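Local coordinates for exotoxin A (Pseudomonas aeruginosa, PDB 1IKP), which transfers ADP-ribose from NAD to its target, as a secreted toxin with binding, targeting and catalytic parts that probably blocks host protein synthesis by modifying elongation factor 2, at residues Asp6-Cys11 with Ala170-Val175; Val85-Thr90 with Ser245-Phe250; Gly123-His128 with Asp236-Pro241. The protein carries 2 engineered substitutions. One frame throughout, in Å; residues are numbered along the deposited sequence.

Contact 1 of 3, residues Asp6-Cys11 with Ala170-Val175; sequences DLWNEC and AGVSVV
Trp8 and Val172 carry the tight part of this contact. The CG1 methyl of Val172 sits over one face of the indole, 3.8 Å from the centroid of the six-membered ring and 17° off its normal, a CH-pi contact. Val172 CG1 lies between the backbone N and the carbonyl carbon (chi1 58°), the torsion that turns this branch onto the ring. At the five-membered end, Trp8 CD1 comes within 3.7 Å of Gly171 CA, so this end of the indole rests on the strand backbone. Ala170, one residue earlier in the strand, packs its CB 3.8 Å from Leu7 CD1; Ala170 CB is also 4.0 Å from Cys11 CB. A nearly straight hydrogen bond from Ala170 N to Cys11 O (3.1 Å, 168°) ties Cys11, just past the helix, to the start of the 170-175 segment. The short helix 7-10 thus packs beside strand 164-176 of the mixed sheet in the concanavalin-like binding region, with Met28 and Tyr45 of other strands also touching Trp8, and the Cys11-Cys15 disulfide tying the helix to the chain that follows. The looser side begins at the indole edge: a water in the ring plane accepts from Trp8 NE1 at 2.8 Å and donates to Gly171 O, bridging the two segments where they do not bond directly. Across the helix, the exposed Asn9 turns away from the strand. There Asp6, the N-cap, accepts from Asn9 N through OD1, and Asp6 OD2 takes a bond from Asn9 ND2 at 2.7 Å.

Contact 2 of 3, residues Val85-Thr90 with Ser245-Phe250; sequences VRYSYT and SHRLHF
Val85-Thr90 and Ser245-Phe250 run in roughly opposite directions and splay apart: their backbones come nearest at Val85 and His249, whose CA atoms are 6.2 Å apart, and diverge toward Thr90 and Ser245. They are not paired as strands, so side chains span the gap. Tyr87 reaches across with CG anti to its carbonyl carbon (chi1 -57°), and its hydroxyl OH accepts a bond from His249 N at 2.9 Å and 160°. The same oxygen also bonds to Thr134 O, so two backbone groups grip it and hold the ring in place. Leu248 C lies at the edge of that ring, near its plane, while CE2 of Tyr87 touches His249 CB at 3.5 Å. Arg247 runs antiparallel alongside the tyrosine side chain, its CG 4.0 Å from Tyr87 CE2; its extended chain continues to a guanidinium held by salt bridges to Asp366 and Asp387. His249, just past the end of strand 245-248, reaches back. With CG anti to the backbone N (chi1 166°), its imidazole lies against the backbone, placing CD2 only 3.0 Å from Arg86 N and 3.6 Å from Val85 CA, which meets the ring at its edge. Asp366 bonds to His249 ND1 and fixes the rotation of the ring, while the guanidinium of Arg86 turns to Glu76. Strand 85-90 is an edge strand of an antiparallel sheet and strand 245-248 belongs to the mixed sheet: side-chain packing between two sheets, as in a beta sandwich, and consistent with the concanavalin-like fold of the binding region.

Contact 3 of 3, residues Gly123-His128 with Asp236-Pro241; sequences GNQLSH and DLDIKP
Leu237 keeps CG anti to its carbonyl carbon (chi1 -49°), which brings CD2 alongside Leu126 CD1 at 3.9 Å, and the two leucine side chains run together in one direction. Ile239 has CG1 between its backbone N and carbonyl carbon (chi1 63°); the other branch turns to segment 123-128, and Ile239 CG2 lies 3.7 Å from Leu126 CB. The backbones run nearly parallel, 23° apart. Leu126 N donates to Asp236 O (2.8 Å) and Leu126 O accepts from Asp238 N (3.0 Å), making a single parallel bridge between Leu126 and Leu237, with 236-241 running beside the start of strand 126-136 without forming a strand. Beyond it, Ser127 lies nearest Ile239 rather than Asp238, and Lys240 N donates a longer hydrogen bond to Ser127 O (3.3 Å). Against strand 112-120, Ser127 and His128 opposite Glu119 form a classic beta bulge; Ser127 OG and His128 ND1 are hydrogen-bonded to each other. A water donates to both Ser127 O and Asp238 O. Near the exposed Asp238, the partly exposed Gln125 brings its OE1 to 3.5 Å from Asp238 CB. Leu237 touches Val205, and Ile239 touches Tyr208 and Leu209, of helix 205-210.

How the contacts relate
All six segments fall within the binding region, and all three contacts reach the same mixed sheet; the catalytic region comes much later in the chain and takes no part in them. Contacts 2 and 3 meet directly: strands 245-248 and 126-136 are neighbours there, and Tyr89 OH packs on His128 CB at 4.1 Å, although their centres are 22 Å apart. Contact 3 is also nested inside the chain loop closed by contact 2. Contact 1 lies apart, its nearest atoms about 11 Å from contact 3 and about 14 Å from contact 2, and its segments alternate along the chain with those of both. A sodium ion lies near contact 2, about 8 Å from the side chain of Arg86.

Contact 1 of 3, residues Asp6-Cys11 with Ala170-Val175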
loop_
_atom_site.group_PDB
_atom_site.type_symbol
_atom_site.label_atom_id
_atom_site.label_comp_id
_atom_site.label_asym_id
_atom_site.label_seq_id
_atom_site.Cartn_x
_atom_site.Cartn_y
_atom_site.Cartn_z
ATOM N N ASP A 6 -16.305 3.382 -35.862
ATOM C CA ASP A 6 -16.302 4.513 -34.934
ATOM C C ASP A 6 -16.801 4.007 -33.594
ATOM O O ASP A 6 -17.999 3.941 -33.347
ATOM C CB ASP A 6 -17.229 5.614 -35.461
ATOM C CG ASP A 6 -17.122 6.900 -34.668
ATOM O OD1 ASP A 6 -16.840 6.835 -33.454
ATOM O OD2 ASP A 6 -17.339 7.981 -35.259
ATOM N N LEU A 7 -15.858 3.646 -32.730
ATOM C CA LEU A 7 -16.172 3.095 -31.422
ATOM C C LEU A 7 -17.165 3.886 -30.576
ATOM O O LEU A 7 -18.169 3.346 -30.097
ATOM C CB LEU A 7 -14.875 2.911 -30.629
ATOM C CG LEU A 7 -14.964 2.394 -29.191
ATOM C CD1 LEU A 7 -15.389 0.942 -29.175
ATOM C CD2 LEU A 7 -13.603 2.564 -28.533
ATOM N N TRP A 8 -16.899 5.169 -30.398
ATOM C CA TRP A 8 -17.767 5.961 -29.551
ATOM C C TRP A 8 -19.104 6.355 -30.128
ATOM O O TRP A 8 -20.016 6.699 -29.385
ATOM C CB TRP A 8 -17.024 7.192 -29.048
ATOM C CG TRP A 8 -15.908 6.791 -28.164
ATOM C CD1 TRP A 8 -15.866 5.684 -27.363
ATOM C CD2 TRP A 8 -14.679 7.480 -27.965
ATOM N NE1 TRP A 8 -14.692 5.641 -26.679
ATOM C CE2 TRP A 8 -13.935 6.729 -27.021
ATOM C CE3 TRP A 8 -14.130 8.658 -28.480
ATOM C CZ2 TRP A 8 -12.666 7.118 -26.583
ATOM C CZ3 TRP A 8 -12.867 9.051 -28.047
ATOM C CH2 TRP A 8 -12.147 8.281 -27.104
ATOM N N ASN A 9 -19.236 6.305 -31.442
ATOM C CA ASN A 9 -20.514 6.663 -32.021
ATOM C C ASN A 9 -21.366 5.438 -32.296
ATOM O O ASN A 9 -22.568 5.453 -32.044
ATOM C CB ASN A 9 -20.309 7.477 -33.296
ATOM C CG ASN A 9 -19.965 8.923 -33.001
ATOM O OD1 ASN A 9 -20.754 9.645 -32.389
ATOM N ND2 ASN A 9 -18.783 9.353 -33.426
ATOM N N GLU A 10 -20.738 4.368 -32.766
ATOM C CA GLU A 10 -21.460 3.146 -33.109
ATOM C C GLU A 10 -21.656 2.170 -31.960
ATOM O O GLU A 10 -22.601 1.385 -31.958
ATOM C CB GLU A 10 -20.738 2.414 -34.237
ATOM C CG GLU A 10 -20.697 3.145 -35.564
ATOM C CD GLU A 10 -19.598 2.620 -36.477
ATOM O OE1 GLU A 10 -19.353 1.396 -36.488
ATOM O OE2 GLU A 10 -18.991 3.434 -37.194
ATOM N N CYS A 11 -20.755 2.199 -30.988
ATOM C CA CYS A 11 -20.848 1.264 -29.884
ATOM C C CYS A 11 -21.241 1.881 -28.546
ATOM O O CYS A 11 -21.107 1.229 -27.507
ATOM C CB CYS A 11 -19.519 0.503 -29.758
ATOM S SG CYS A 11 -18.930 -0.251 -31.316
ATOM N N ALA A 170 -19.714 1.914 -24.869
ATOM C CA ALA A 170 -18.332 2.342 -25.053
ATOM C C ALA A 170 -18.362 3.846 -24.800
ATOM O O ALA A 170 -19.320 4.520 -25.191
ATOM C CB ALA A 170 -17.863 2.061 -26.471
ATOM N N GLY A 171 -17.323 4.379 -24.166
ATOM C CA GLY A 171 -17.300 5.803 -23.902
ATOM C C GLY A 171 -16.095 6.227 -23.084
ATOM O O GLY A 171 -15.283 5.396 -22.644
ATOM N N VAL A 172 -15.987 7.533 -22.887
ATOM C CA VAL A 172 -14.893 8.105 -22.118
ATOM C C VAL A 172 -15.411 9.312 -21.354
ATOM O O VAL A 172 -16.176 10.136 -21.888
ATOM C CB VAL A 172 -13.686 8.489 -23.034
ATOM C CG1 VAL A 172 -14.104 9.478 -24.122
ATOM C CG2 VAL A 172 -12.557 9.047 -22.180
ATOM N N SER A 173 -15.010 9.402 -20.094
ATOM C CA SER A 173 -15.408 10.494 -19.226
ATOM C C SER A 173 -14.169 11.103 -18.628
ATOM O O SER A 173 -13.086 10.523 -18.693
ATOM C CB SER A 173 -16.312 9.980 -18.103
ATOM O OG SER A 173 -15.646 9.046 -17.262
ATOM N N VAL A 174 -14.313 12.298 -18.082
ATOM C CA VAL A 174 -13.201 12.949 -17.423
ATOM C C VAL A 174 -13.692 13.503 -16.113
ATOM O O VAL A 174 -14.823 13.985 -16.006
ATOM C CB VAL A 174 -12.611 14.105 -18.244
ATOM C CG1 VAL A 174 -13.653 15.215 -18.430
ATOM C CG2 VAL A 174 -11.350 14.658 -17.550
ATOM N N VAL A 175 -12.858 13.388 -15.090
ATOM C CA VAL A 175 -13.165 13.941 -13.786
ATOM C C VAL A 175 -12.039 14.912 -13.469
ATOM O O VAL A 175 -10.854 14.573 -13.551
ATOM C CB VAL A 175 -13.298 12.866 -12.689
ATOM C CG1 VAL A 175 -12.040 12.037 -12.592
ATOM C CG2 VAL A 175 -13.574 13.524 -11.357
HETATM O O HOH W 1 -13.529 3.850 -24.819
#

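Contact 2 of 3, residues Val85-Thr90 with Ser245-Phe250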
loop_
_atom_site.group_PDB
_atom_site.type_symbol
_atom_site.label_atom_id
_atom_site.label_comp_id
_atom_site.label_asym_id
_atom_site.label_seq_id
_atom_site.Cartn_x
_atom_site.Cartn_y
_atom_site.Cartn_z
ATOM N N VAL A 85 5.402 -4.710 -19.360
ATOM C CA VAL A 85 4.678 -4.897 -18.096
ATOM C C VAL A 85 3.598 -5.939 -18.432
ATOM O O VAL A 85 2.909 -5.801 -19.448
ATOM C CB VAL A 85 4.037 -3.586 -17.620
ATOM C CG1 VAL A 85 3.408 -3.812 -16.258
ATOM C CG2 VAL A 85 5.117 -2.490 -17.505
ATOM N N ARG A 86 3.474 -6.975 -17.610
ATOM C CA ARG A 86 2.540 -8.058 -17.896
ATOM C C ARG A 86 1.742 -8.504 -16.684
ATOM O O ARG A 86 2.286 -8.660 -15.591
ATOM C CB ARG A 86 3.309 -9.290 -18.411
ATOM C CG ARG A 86 4.011 -9.108 -19.737
ATOM C CD ARG A 86 4.344 -10.490 -20.322
ATOM N NE ARG A 86 4.726 -10.409 -21.733
ATOM C CZ ARG A 86 5.973 -10.428 -22.183
ATOM N NH1 ARG A 86 6.998 -10.529 -21.343
ATOM N NH2 ARG A 86 6.193 -10.352 -23.488
ATOM N N TYR A 87 0.459 -8.770 -16.907
ATOM C CA TYR A 87 -0.444 -9.250 -15.872
ATOM C C TYR A 87 -1.404 -10.269 -16.475
ATOM O O TYR A 87 -1.596 -10.317 -17.698
ATOM C CB TYR A 87 -1.315 -8.127 -15.280
ATOM C CG TYR A 87 -0.559 -6.979 -14.692
ATOM C CD1 TYR A 87 -0.457 -5.767 -15.361
ATOM C CD2 TYR A 87 0.060 -7.115 -13.439
ATOM C CE1 TYR A 87 0.259 -4.705 -14.801
ATOM C CE2 TYR A 87 0.765 -6.055 -12.868
ATOM C CZ TYR A 87 0.858 -4.872 -13.558
ATOM O OH TYR A 87 1.590 -3.825 -13.023
ATOM N N SER A 88 -2.000 -11.089 -15.618
ATOM C CA SER A 88 -3.000 -12.044 -16.060
ATOM C C SER A 88 -4.103 -12.148 -15.011
ATOM O O SER A 88 -3.834 -12.436 -13.845
ATOM C CB SER A 88 -2.399 -13.429 -16.305
ATOM O OG SER A 88 -3.417 -14.283 -16.857
ATOM N N TYR A 89 -5.334 -11.907 -15.445
ATOM C CA TYR A 89 -6.507 -11.989 -14.567
ATOM C C TYR A 89 -7.283 -13.252 -14.904
ATOM O O TYR A 89 -7.655 -13.463 -16.057
ATOM C CB TYR A 89 -7.423 -10.781 -14.791
ATOM C CG TYR A 89 -8.749 -10.888 -14.067
ATOM C CD1 TYR A 89 -8.797 -10.993 -12.680
ATOM C CD2 TYR A 89 -9.948 -10.895 -14.764
ATOM C CE1 TYR A 89 -10.023 -11.100 -12.000
ATOM C CE2 TYR A 89 -11.169 -11.004 -14.096
ATOM C CZ TYR A 89 -11.189 -11.108 -12.714
ATOM O OH TYR A 89 -12.391 -11.253 -12.043
ATOM N N THR A 90 -7.519 -14.094 -13.909
ATOM C CA THR A 90 -8.293 -15.316 -14.129
ATOM C C THR A 90 -9.781 -14.997 -13.992
ATOM O O THR A 90 -10.224 -14.464 -12.966
ATOM C CB THR A 90 -7.921 -16.380 -13.106
ATOM O OG1 THR A 90 -6.547 -16.733 -13.273
ATOM C CG2 THR A 90 -8.772 -17.622 -13.278
ATOM N N SER A 245 -7.879 -4.590 -4.550
ATOM C CA SER A 245 -6.445 -4.842 -4.611
ATOM C C SER A 245 -5.812 -4.200 -5.814
ATOM O O SER A 245 -6.466 -3.911 -6.793
ATOM C CB SER A 245 -6.141 -6.345 -4.643
ATOM O OG SER A 245 -6.456 -6.929 -5.917
ATOM N N HIS A 246 -4.510 -3.953 -5.705
ATOM C CA HIS A 246 -3.698 -3.430 -6.794
ATOM C C HIS A 246 -2.626 -4.502 -7.043
ATOM O O HIS A 246 -2.326 -5.319 -6.172
ATOM C CB HIS A 246 -2.945 -2.164 -6.383
ATOM C CG HIS A 246 -3.701 -0.885 -6.568
ATOM N ND1 HIS A 246 -4.635 -0.427 -5.658
ATOM C CD2 HIS A 246 -3.609 0.067 -7.527
ATOM C CE1 HIS A 246 -5.078 0.755 -6.053
ATOM N NE2 HIS A 246 -4.474 1.080 -7.179
ATOM N N ARG A 247 -2.074 -4.521 -8.249
ATOM C CA ARG A 247 -0.951 -5.418 -8.564
ATOM C C ARG A 247 0.005 -4.628 -9.442
ATOM O O ARG A 247 -0.420 -3.914 -10.373
ATOM C CB ARG A 247 -1.406 -6.711 -9.258
ATOM C CG ARG A 247 -0.265 -7.726 -9.424
ATOM C CD ARG A 247 -0.785 -9.172 -9.501
ATOM N NE ARG A 247 0.298 -10.140 -9.612
ATOM C CZ ARG A 247 0.305 -11.355 -9.065
ATOM N NH1 ARG A 247 -0.707 -11.807 -8.331
ATOM N NH2 ARG A 247 1.352 -12.141 -9.277
ATOM N N LEU A 248 1.302 -4.703 -9.107
ATOM C CA LEU A 248 2.333 -3.986 -9.845
ATOM C C LEU A 248 3.454 -4.965 -10.171
ATOM O O LEU A 248 4.040 -5.587 -9.291
ATOM C CB LEU A 248 2.898 -2.838 -8.989
ATOM C CG LEU A 248 4.010 -2.015 -9.657
ATOM C CD1 LEU A 248 3.548 -1.406 -10.955
ATOM C CD2 LEU A 248 4.462 -0.916 -8.682
ATOM N N HIS A 249 3.714 -5.102 -11.461
ATOM C CA HIS A 249 4.755 -5.974 -11.983
ATOM C C HIS A 249 5.997 -5.125 -12.226
ATOM O O HIS A 249 5.882 -4.015 -12.747
ATOM C CB HIS A 249 4.239 -6.603 -13.286
ATOM C CG HIS A 249 5.289 -7.271 -14.118
ATOM N ND1 HIS A 249 6.145 -8.239 -13.634
ATOM C CD2 HIS A 249 5.567 -7.143 -15.434
ATOM C CE1 HIS A 249 6.908 -8.675 -14.625
ATOM N NE2 HIS A 249 6.577 -8.027 -15.724
ATOM N N PHE A 250 7.161 -5.638 -11.812
ATOM C CA PHE A 250 8.463 -4.980 -11.990
ATOM C C PHE A 250 9.208 -5.768 -13.082
ATOM O O PHE A 250 9.881 -6.745 -12.799
ATOM C CB PHE A 250 9.248 -5.031 -10.675
ATOM C CG PHE A 250 8.731 -4.085 -9.618
ATOM C CD1 PHE A 250 9.450 -2.937 -9.290
ATOM C CD2 PHE A 250 7.531 -4.337 -8.951
ATOM C CE1 PHE A 250 8.992 -2.050 -8.319
ATOM C CE2 PHE A 250 7.052 -3.449 -7.970
ATOM C CZ PHE A 250 7.794 -2.300 -7.653
#

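Contact 3 of 3, residues Gly123-His128 with Asp236-Pro241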
loop_
_atom_site.group_PDB
_atom_site.type_symbol
_atom_site.label_atom_id
_atom_site.label_comp_id
_atom_site.label_asym_id
_atom_site.label_seq_id
_atom_site.Cartn_x
_atom_site.Cartn_y
_atom_site.Cartn_z
ATOM N N GLY A 123 -27.963 -10.072 -15.289
ATOM C CA GLY A 123 -28.696 -8.856 -14.981
ATOM C C GLY A 123 -27.901 -7.597 -15.263
ATOM O O GLY A 123 -28.355 -6.486 -14.976
ATOM N N ASN A 124 -26.705 -7.773 -15.820
ATOM C CA ASN A 124 -25.828 -6.660 -16.153
ATOM C C ASN A 124 -25.305 -5.981 -14.890
ATOM O O ASN A 124 -24.913 -4.815 -14.910
ATOM C CB ASN A 124 -26.573 -5.642 -17.021
ATOM C CG ASN A 124 -25.641 -4.658 -17.697
ATOM O OD1 ASN A 124 -26.083 -3.653 -18.256
ATOM N ND2 ASN A 124 -24.345 -4.947 -17.659
ATOM N N GLN A 125 -25.297 -6.720 -13.792
ATOM C CA GLN A 125 -24.811 -6.182 -12.528
ATOM C C GLN A 125 -23.343 -6.548 -12.357
ATOM O O GLN A 125 -22.898 -7.591 -12.823
ATOM C CB GLN A 125 -25.598 -6.770 -11.363
ATOM C CG GLN A 125 -27.100 -6.719 -11.541
ATOM C CD GLN A 125 -27.816 -7.398 -10.403
ATOM O OE1 GLN A 125 -27.501 -8.537 -10.044
ATOM N NE2 GLN A 125 -28.796 -6.705 -9.826
ATOM N N LEU A 126 -22.600 -5.695 -11.663
ATOM C CA LEU A 126 -21.176 -5.944 -11.432
ATOM C C LEU A 126 -21.071 -7.086 -10.424
ATOM O O LEU A 126 -21.498 -6.935 -9.273
ATOM C CB LEU A 126 -20.531 -4.680 -10.867
ATOM C CG LEU A 126 -19.097 -4.356 -11.311
ATOM C CD1 LEU A 126 -18.714 -2.988 -10.785
ATOM C CD2 LEU A 126 -18.147 -5.419 -10.826
ATOM N N SER A 127 -20.527 -8.227 -10.845
ATOM C CA SER A 127 -20.399 -9.388 -9.966
ATOM C C SER A 127 -19.004 -9.572 -9.371
ATOM O O SER A 127 -18.872 -10.005 -8.234
ATOM C CB SER A 127 -20.782 -10.668 -10.709
ATOM O OG SER A 127 -19.839 -10.976 -11.725
ATOM N N HIS A 128 -17.966 -9.272 -10.153
ATOM C CA HIS A 128 -16.585 -9.400 -9.671
ATOM C C HIS A 128 -15.724 -8.311 -10.273
ATOM O O HIS A 128 -15.956 -7.882 -11.402
ATOM C CB HIS A 128 -15.945 -10.707 -10.092
ATOM C CG HIS A 128 -16.684 -11.925 -9.653
ATOM N ND1 HIS A 128 -17.834 -12.357 -10.277
ATOM C CD2 HIS A 128 -16.422 -12.823 -8.674
ATOM C CE1 HIS A 128 -18.248 -13.473 -9.701
ATOM N NE2 HIS A 128 -17.410 -13.777 -8.726
ATOM N N ASP A 236 -25.173 -1.645 -11.753
ATOM C CA ASP A 236 -25.755 -1.860 -10.438
ATOM C C ASP A 236 -24.818 -2.881 -9.816
ATOM O O ASP A 236 -24.231 -3.695 -10.528
ATOM C CB ASP A 236 -27.167 -2.440 -10.549
ATOM C CG ASP A 236 -28.165 -1.441 -11.097
ATOM O OD1 ASP A 236 -28.186 -0.295 -10.601
ATOM O OD2 ASP A 236 -28.933 -1.799 -12.016
ATOM N N LEU A 237 -24.677 -2.849 -8.499
ATOM C CA LEU A 237 -23.768 -3.763 -7.824
ATOM C C LEU A 237 -24.390 -5.027 -7.240
ATOM O O LEU A 237 -25.509 -5.020 -6.726
ATOM C CB LEU A 237 -23.021 -3.025 -6.706
ATOM C CG LEU A 237 -22.357 -1.676 -7.018
ATOM C CD1 LEU A 237 -21.752 -1.115 -5.738
ATOM C CD2 LEU A 237 -21.283 -1.839 -8.094
ATOM N N ASP A 238 -23.642 -6.115 -7.344
ATOM C CA ASP A 238 -24.001 -7.415 -6.799
ATOM C C ASP A 238 -22.621 -8.050 -6.657
ATOM O O ASP A 238 -22.405 -9.237 -6.931
ATOM C CB ASP A 238 -24.873 -8.209 -7.772
ATOM C CG ASP A 238 -25.414 -9.478 -7.149
ATOM O OD1 ASP A 238 -25.732 -9.439 -5.943
ATOM O OD2 ASP A 238 -25.532 -10.503 -7.849
ATOM N N ILE A 239 -21.688 -7.218 -6.201
ATOM C CA ILE A 239 -20.292 -7.610 -6.064
ATOM C C ILE A 239 -19.907 -8.425 -4.845
ATOM O O ILE A 239 -20.463 -8.260 -3.760
ATOM C CB ILE A 239 -19.374 -6.368 -6.115
ATOM C CG1 ILE A 239 -19.661 -5.442 -4.935
ATOM C CG2 ILE A 239 -19.609 -5.604 -7.411
ATOM C CD1 ILE A 239 -18.797 -4.193 -4.926
ATOM N N LYS A 240 -18.939 -9.314 -5.044
ATOM C CA LYS A 240 -18.422 -10.146 -3.968
ATOM C C LYS A 240 -17.575 -9.216 -3.092
ATOM O O LYS A 240 -16.851 -8.364 -3.610
ATOM C CB LYS A 240 -17.556 -11.267 -4.546
ATOM C CG LYS A 240 -17.067 -12.271 -3.518
ATOM C CD LYS A 240 -16.239 -13.366 -4.172
ATOM C CE LYS A 240 -15.716 -14.349 -3.141
ATOM N NZ LYS A 240 -14.864 -15.393 -3.768
ATOM N N PRO A 241 -17.669 -9.360 -1.758
ATOM C CA PRO A 241 -16.950 -8.570 -0.745
ATOM C C PRO A 241 -15.418 -8.586 -0.801
ATOM O O PRO A 241 -14.760 -8.127 0.131
ATOM C CB PRO A 241 -17.470 -9.146 0.570
ATOM C CG PRO A 241 -18.847 -9.600 0.216
ATOM C CD PRO A 241 -18.625 -10.272 -1.110
HETATM O O HOH W 2 -20.739 -11.891 -7.158
#